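PDB 4WCJ: polysaccharide deacetylase, which probably removes N-acetyl groups from poly-beta-1,6-N-acetyl-D-glucosamine as a zinc-binding, family 4 carbohydrate esterase. Local coordinates for residues A78-L82 / A83-H87; F72-P75 / Q76-E79. One frame throughout, in Å; residues are numbered along the deposited sequence.

Contact 1 of 2, residues A78-L82 / A83-H87; sequences AEDYL and AGRIH
Asp-80 O accepts two backbone hydrogen bonds, from Arg-85 N at 2.9 Å and Ile-86 N at 3.0 Å, while Gly-84 N donates to Tyr-81 O at 2.8 Å, and the chain thus curls back over the last turn of the helix. Arg-85 then folds its own side chain over the same turn. A bend at chi3 (-52°) brings Arg-85 NH1 to Asp-80 OD1 in a salt bridge; the modelled 2.4 Å is very short and its exact value doubtful. OD1 comes in at the edge of the guanidinium, near its plane, while the Asp-80 carboxylate is turned 87° from that plane. Glu-79 OE1 reaches Arg-85 NH1 as well, in a weak, long ion pair of 3.5 Å, and a water links OE1 to Arg-85 NH2. Glu-79 is gripped more firmly by Tyr-203 and Arg-202. Cut back to an alanine, Glu-79 would probably leave the Tyr-203 hydroxyl and Arg-202 without their carboxylate and Arg-85 with Asp-80 as its one acidic mate in this turn. Ile-86 also leans on Asp-80, with its CG1 3.4 Å from Asp-80 CB, the two side chains crossing at about a right angle. With Gly-84 at positive phi, this is a Schellman motif ending the helix.

Contact 2 of 2, residues F72-P75 / Q76-E79; sequences FVTP and QEAE
Thr-74 and Glu-77 form a capping box, each side chain taking the other's backbone N-H at the start of helix 75-82. Thr-74 is the N-cap. Its OG1 sits between its own N and carbonyl carbon (chi1 65°), a rotation that swings the oxygen over the first turn to accept from Glu-77 N at 3.0 Å. The reciprocal bond depends on an outstretched glutamate. With CG beside the backbone N (chi1 -82°) and the chain extended beyond it, Glu-77 runs back past the threonine, its CG 3.2 Å from Thr-74 OG1, until OE1 meets Thr-74 N at 2.9 Å. That bond is nearly straight and comes to OE1 from the anti side, 23° out of the carboxylate plane; the other oxygen, OE2, has a weak, long ion pair with Arg-71. The exchange gives both backbone N-H groups a side-chain acceptor, and the glutamate is held at both of its ends.

Behind the box, ordinary helical bonding begins, with Ala-78 N donating to Thr-74 O and Glu-79 N to Pro-75 O. Pro-75, the first helical residue, has no N-H to satisfy, and its ring packs on Tyr-203. Gln-76 is the outward member of the turn: its CB stays near Thr-74 OG1, but a bend at chi2 carries the amide away from the cap. Buried Val-73 divides its two methyls. Val-73 CG2 lies 3.5 Å from Glu-77 OE1, beside the carboxylate that holds Thr-74 N, whereas Val-73 CG1 makes the apolar contact, resting 3.7 Å from Ala-78 CB.

In the fold
From the N terminus, strand 71-72 runs into contact 2, which turns the chain into helix 75-82; contact 1 then closes its C-terminal end and releases the chain toward strand 91-99. The two contacts follow one another and overlap in Ala-78 and Glu-79, neither nesting inside the other, and they meet where Ile-86 CD1 packs 3.7 Å from Glu-77 O. A short helix is thus capped at both ends within a beta-alpha-beta connection, since its flanking strands pair in parallel in the barrel sheet. Its buried face lies on Leu-37, Leu-92 and Leu-94, whereas the zinc ligand Asp-99 is at the other end of strand 91-99. Through Gln-76, the helix also touches strand 203-205.

Contact 1 of 2, residues A78-L82 / A83-H87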
ATOM      1  N   ALA A  78       3.539  -2.841 -11.920  1.00 47.44           N
ATOM      2  CA  ALA A  78       4.567  -2.267 -11.059  1.00 47.04           C
ATOM      3  C   ALA A  78       5.664  -3.282 -10.777  1.00 47.41           C
ATOM      4  O   ALA A  78       6.853  -2.944 -10.795  1.00 48.79           O
ATOM      5  CB  ALA A  78       3.956  -1.769  -9.753  1.00 44.20           C
ATOM      6  N   GLU A  79       5.259  -4.520 -10.512  1.00 46.24           N
ATOM      7  CA  GLU A  79       6.207  -5.583 -10.206  1.00 52.88           C
ATOM      8  C   GLU A  79       7.065  -5.898 -11.416  1.00 53.94           C
ATOM      9  O   GLU A  79       8.276  -6.053 -11.301  1.00 53.75           O
ATOM     10  CB  GLU A  79       5.498  -6.861  -9.751  1.00 47.99           C
ATOM     11  CG  GLU A  79       6.477  -7.932  -9.256  1.00 47.98           C
ATOM     12  CD  GLU A  79       5.830  -9.294  -9.117  1.00 50.07           C
ATOM     13  OE1 GLU A  79       6.541 -10.309  -9.293  1.00 56.36           O
ATOM     14  OE2 GLU A  79       4.616  -9.347  -8.825  1.00 43.54           O
ATOM     15  N   ASP A  80       6.431  -6.005 -12.575  1.00 50.94           N
ATOM     16  CA  ASP A  80       7.179  -6.288 -13.785  1.00 53.92           C
ATOM     17  C   ASP A  80       8.063  -5.098 -14.170  1.00 55.80           C
ATOM     18  O   ASP A  80       9.145  -5.281 -14.726  1.00 58.00           O
ATOM     19  CB  ASP A  80       6.231  -6.661 -14.924  1.00 54.97           C
ATOM     20  CG  ASP A  80       5.524  -7.975 -14.678  1.00 59.33           C
ATOM     21  OD1 ASP A  80       6.057  -8.799 -13.907  1.00 61.91           O
ATOM     22  OD2 ASP A  80       4.434  -8.179 -15.244  1.00 56.44           O
ATOM     23  N   TYR A  81       7.613  -3.886 -13.858  1.00 55.07           N
ATOM     24  CA  TYR A  81       8.397  -2.692 -14.153  1.00 56.92           C
ATOM     25  C   TYR A  81       9.645  -2.629 -13.286  1.00 56.43           C
ATOM     26  O   TYR A  81      10.756  -2.508 -13.795  1.00 58.64           O
ATOM     27  CB  TYR A  81       7.564  -1.427 -13.949  1.00 55.65           C
ATOM     28  CG  TYR A  81       8.342  -0.138 -14.120  1.00 57.13           C
ATOM     29  CD1 TYR A  81       8.752   0.287 -15.371  1.00 60.02           C
ATOM     30  CD2 TYR A  81       8.652   0.658 -13.024  1.00 55.67           C
ATOM     31  CE1 TYR A  81       9.456   1.469 -15.533  1.00 61.42           C
ATOM     32  CE2 TYR A  81       9.361   1.845 -13.176  1.00 57.06           C
ATOM     33  CZ  TYR A  81       9.758   2.242 -14.432  1.00 59.92           C
ATOM     34  OH  TYR A  81      10.450   3.412 -14.603  1.00 61.36           O
ATOM     35  N   LEU A  82       9.447  -2.728 -11.976  1.00 53.82           N
ATOM     36  CA  LEU A  82      10.545  -2.637 -11.016  1.00 53.40           C
ATOM     37  C   LEU A  82      11.515  -3.801 -11.144  1.00 55.72           C
ATOM     38  O   LEU A  82      12.699  -3.674 -10.834  1.00 57.63           O
ATOM     39  CB  LEU A  82       9.996  -2.568  -9.597  1.00 50.31           C
ATOM     40  CG  LEU A  82       9.320  -1.236  -9.279  1.00 58.25           C
ATOM     41  CD1 LEU A  82       8.934  -1.173  -7.814  1.00 57.50           C
ATOM     42  CD2 LEU A  82      10.239  -0.078  -9.633  1.00 52.44           C
ATOM     43  N   ALA A  83      11.006  -4.935 -11.618  1.00 57.67           N
ATOM     44  CA  ALA A  83      11.855  -6.087 -11.865  1.00 58.21           C
ATOM     45  C   ALA A  83      12.528  -5.964 -13.227  1.00 61.86           C
ATOM     46  O   ALA A  83      13.323  -6.819 -13.602  1.00 62.75           O
ATOM     47  CB  ALA A  83      11.052  -7.375 -11.783  1.00 57.02           C
ATOM     48  N   GLY A  84      12.190  -4.906 -13.965  1.00 60.18           N
ATOM     49  CA  GLY A  84      12.772  -4.656 -15.274  1.00 63.31           C
ATOM     50  C   GLY A  84      12.470  -5.779 -16.250  1.00 69.46           C
ATOM     51  O   GLY A  84      13.134  -5.928 -17.279  1.00 67.30           O
ATOM     52  N   ARG A  85      11.452  -6.564 -15.910  1.00 65.88           N
ATOM     53  CA  ARG A  85      11.063  -7.761 -16.650  1.00 67.11           C
ATOM     54  C   ARG A  85      10.110  -7.408 -17.786  1.00 69.03           C
ATOM     55  O   ARG A  85      10.110  -8.046 -18.845  1.00 73.16           O
ATOM     56  CB  ARG A  85      10.442  -8.765 -15.685  1.00 67.38           C
ATOM     57  CG  ARG A  85       9.450  -9.713 -16.275  1.00 68.77           C
ATOM     58  CD  ARG A  85       8.498 -10.154 -15.189  1.00 69.71           C
ATOM     59  NE  ARG A  85       9.204 -10.652 -14.013  1.00 69.94           N
ATOM     60  CZ  ARG A  85       8.848 -10.394 -12.758  1.00 67.14           C
ATOM     61  NH1 ARG A  85       7.791  -9.633 -12.504  1.00 64.11           N
ATOM     62  NH2 ARG A  85       9.551 -10.896 -11.753  1.00 67.47           N
ATOM     63  N   ILE A  86       9.284  -6.395 -17.561  1.00 67.49           N
ATOM     64  CA  ILE A  86       8.704  -5.660 -18.673  1.00 73.48           C
ATOM     65  C   ILE A  86       9.470  -4.370 -18.692  1.00 76.13           C
ATOM     66  O   ILE A  86      10.216  -4.083 -17.757  1.00 79.56           O
ATOM     67  CB  ILE A  86       7.199  -5.379 -18.531  1.00 72.73           C
ATOM     68  CG1 ILE A  86       6.958  -4.396 -17.378  1.00 72.26           C
ATOM     69  CG2 ILE A  86       6.419  -6.682 -18.406  1.00 72.04           C
ATOM     70  CD1 ILE A  86       5.524  -3.946 -17.231  1.00 71.79           C
ATOM     71  N   HIS A  87       9.296  -3.575 -19.734  1.00 78.78           N
ATOM     72  CA  HIS A  87      10.207  -2.466 -19.913  1.00 84.21           C
ATOM     73  C   HIS A  87       9.567  -1.094 -20.045  1.00 84.50           C
ATOM     74  O   HIS A  87       9.096  -0.716 -21.117  1.00 87.84           O
ATOM     75  CB  HIS A  87      11.098  -2.742 -21.123  1.00 91.08           C
ATOM     76  CG  HIS A  87      12.180  -3.735 -20.846  1.00 93.07           C
ATOM     77  ND1 HIS A  87      12.101  -5.056 -21.239  1.00 93.50           N
ATOM     78  CD2 HIS A  87      13.357  -3.609 -20.188  1.00 94.43           C
ATOM     79  CE1 HIS A  87      13.188  -5.693 -20.848  1.00 95.14           C
ATOM     80  NE2 HIS A  87      13.968  -4.838 -20.206  1.00 95.94           N
TER
HETATM   81  O   HOH W   1       9.420 -11.182  -8.547  1.00 47.58           O

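Contact 2 of 2, residues F72-P75 / Q76-E79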
ATOM      1  N   PHE A  72      -1.419   5.608 -14.588  1.00 51.39           N
ATOM      2  CA  PHE A  72      -1.699   4.753 -13.435  1.00 49.33           C
ATOM      3  C   PHE A  72      -1.508   3.280 -13.784  1.00 52.37           C
ATOM      4  O   PHE A  72      -2.092   2.756 -14.744  1.00 49.71           O
ATOM      5  CB  PHE A  72      -3.111   4.989 -12.898  1.00 46.95           C
ATOM      6  CG  PHE A  72      -3.301   6.328 -12.241  1.00 50.42           C
ATOM      7  CD1 PHE A  72      -3.711   7.423 -12.982  1.00 52.98           C
ATOM      8  CD2 PHE A  72      -3.071   6.492 -10.878  1.00 47.98           C
ATOM      9  CE1 PHE A  72      -3.894   8.656 -12.381  1.00 53.46           C
ATOM     10  CE2 PHE A  72      -3.260   7.717 -10.271  1.00 49.04           C
ATOM     11  CZ  PHE A  72      -3.665   8.805 -11.026  1.00 51.06           C
ATOM     12  N   VAL A  73      -0.709   2.622 -12.957  1.00 47.31           N
ATOM     13  CA  VAL A  73      -0.158   1.298 -13.196  1.00 47.73           C
ATOM     14  C   VAL A  73      -0.801   0.258 -12.252  1.00 47.70           C
ATOM     15  O   VAL A  73      -1.171   0.585 -11.121  1.00 45.08           O
ATOM     16  CB  VAL A  73       1.390   1.362 -13.018  1.00 59.39           C
ATOM     17  CG1 VAL A  73       1.882   0.561 -11.801  1.00 59.31           C
ATOM     18  CG2 VAL A  73       2.124   0.997 -14.306  1.00 57.76           C
ATOM     19  N   THR A  74      -0.972  -0.981 -12.719  1.00 46.67           N
ATOM     20  CA  THR A  74      -1.493  -2.048 -11.858  1.00 43.02           C
ATOM     21  C   THR A  74      -0.381  -2.578 -10.960  1.00 46.43           C
ATOM     22  O   THR A  74       0.799  -2.395 -11.263  1.00 45.73           O
ATOM     23  CB  THR A  74      -2.080  -3.234 -12.674  1.00 43.75           C
ATOM     24  OG1 THR A  74      -1.032  -3.870 -13.414  1.00 45.85           O
ATOM     25  CG2 THR A  74      -3.170  -2.763 -13.624  1.00 47.69           C
ATOM     26  N   PRO A  75      -0.745  -3.230  -9.843  1.00 41.90           N
ATOM     27  CA  PRO A  75       0.315  -3.843  -9.038  1.00 39.78           C
ATOM     28  C   PRO A  75       1.189  -4.820  -9.843  1.00 42.20           C
ATOM     29  O   PRO A  75       2.405  -4.823  -9.654  1.00 45.42           O
ATOM     30  CB  PRO A  75      -0.467  -4.561  -7.932  1.00 35.97           C
ATOM     31  CG  PRO A  75      -1.691  -3.731  -7.767  1.00 35.99           C
ATOM     32  CD  PRO A  75      -2.060  -3.329  -9.183  1.00 38.48           C
ATOM     33  N   GLN A  76       0.587  -5.621 -10.722  1.00 42.69           N
ATOM     34  CA  GLN A  76       1.360  -6.518 -11.580  1.00 47.35           C
ATOM     35  C   GLN A  76       2.314  -5.749 -12.486  1.00 46.63           C
ATOM     36  O   GLN A  76       3.469  -6.139 -12.656  1.00 48.00           O
ATOM     37  CB  GLN A  76       0.436  -7.390 -12.434  1.00 54.38           C
ATOM     38  CG  GLN A  76       0.453  -8.865 -12.060  1.00 58.55           C
ATOM     39  CD  GLN A  76       1.849  -9.450 -12.087  1.00 60.69           C
ATOM     40  OE1 GLN A  76       2.616  -9.213 -13.019  1.00 61.41           O
ATOM     41  NE2 GLN A  76       2.197 -10.203 -11.046  1.00 61.02           N
ATOM     42  N   GLU A  77       1.822  -4.663 -13.076  1.00 47.52           N
ATOM     43  CA  GLU A  77       2.644  -3.818 -13.940  1.00 50.12           C
ATOM     44  C   GLU A  77       3.817  -3.248 -13.155  1.00 49.90           C
ATOM     45  O   GLU A  77       4.945  -3.200 -13.652  1.00 51.96           O
ATOM     46  CB  GLU A  77       1.810  -2.683 -14.552  1.00 52.57           C
ATOM     47  CG  GLU A  77       1.016  -3.104 -15.785  1.00 52.38           C
ATOM     48  CD  GLU A  77       0.072  -2.028 -16.302  1.00 52.88           C
ATOM     49  OE1 GLU A  77      -0.323  -1.137 -15.529  1.00 54.80           O
ATOM     50  OE2 GLU A  77      -0.289  -2.082 -17.498  1.00 57.63           O
ATOM     51  N   ALA A  78       3.539  -2.841 -11.920  1.00 47.44           N
ATOM     52  CA  ALA A  78       4.567  -2.267 -11.059  1.00 47.04           C
ATOM     53  C   ALA A  78       5.664  -3.282 -10.777  1.00 47.41           C
ATOM     54  O   ALA A  78       6.853  -2.944 -10.795  1.00 48.79           O
ATOM     55  CB  ALA A  78       3.956  -1.769  -9.753  1.00 44.20           C
ATOM     56  N   GLU A  79       5.259  -4.520 -10.512  1.00 46.24           N
ATOM     57  CA  GLU A  79       6.207  -5.583 -10.206  1.00 52.88           C
ATOM     58  C   GLU A  79       7.065  -5.898 -11.416  1.00 53.94           C
ATOM     59  O   GLU A  79       8.276  -6.053 -11.301  1.00 53.75           O
ATOM     60  CB  GLU A  79       5.498  -6.861  -9.751  1.00 47.99           C
ATOM     61  CG  GLU A  79       6.477  -7.932  -9.256  1.00 47.98           C
ATOM     62  CD  GLU A  79       5.830  -9.294  -9.117  1.00 50.07           C
ATOM     63  OE1 GLU A  79       6.541 -10.309  -9.293  1.00 56.36           O
ATOM     64  OE2 GLU A  79       4.616  -9.347  -8.825  1.00 43.54           O
TER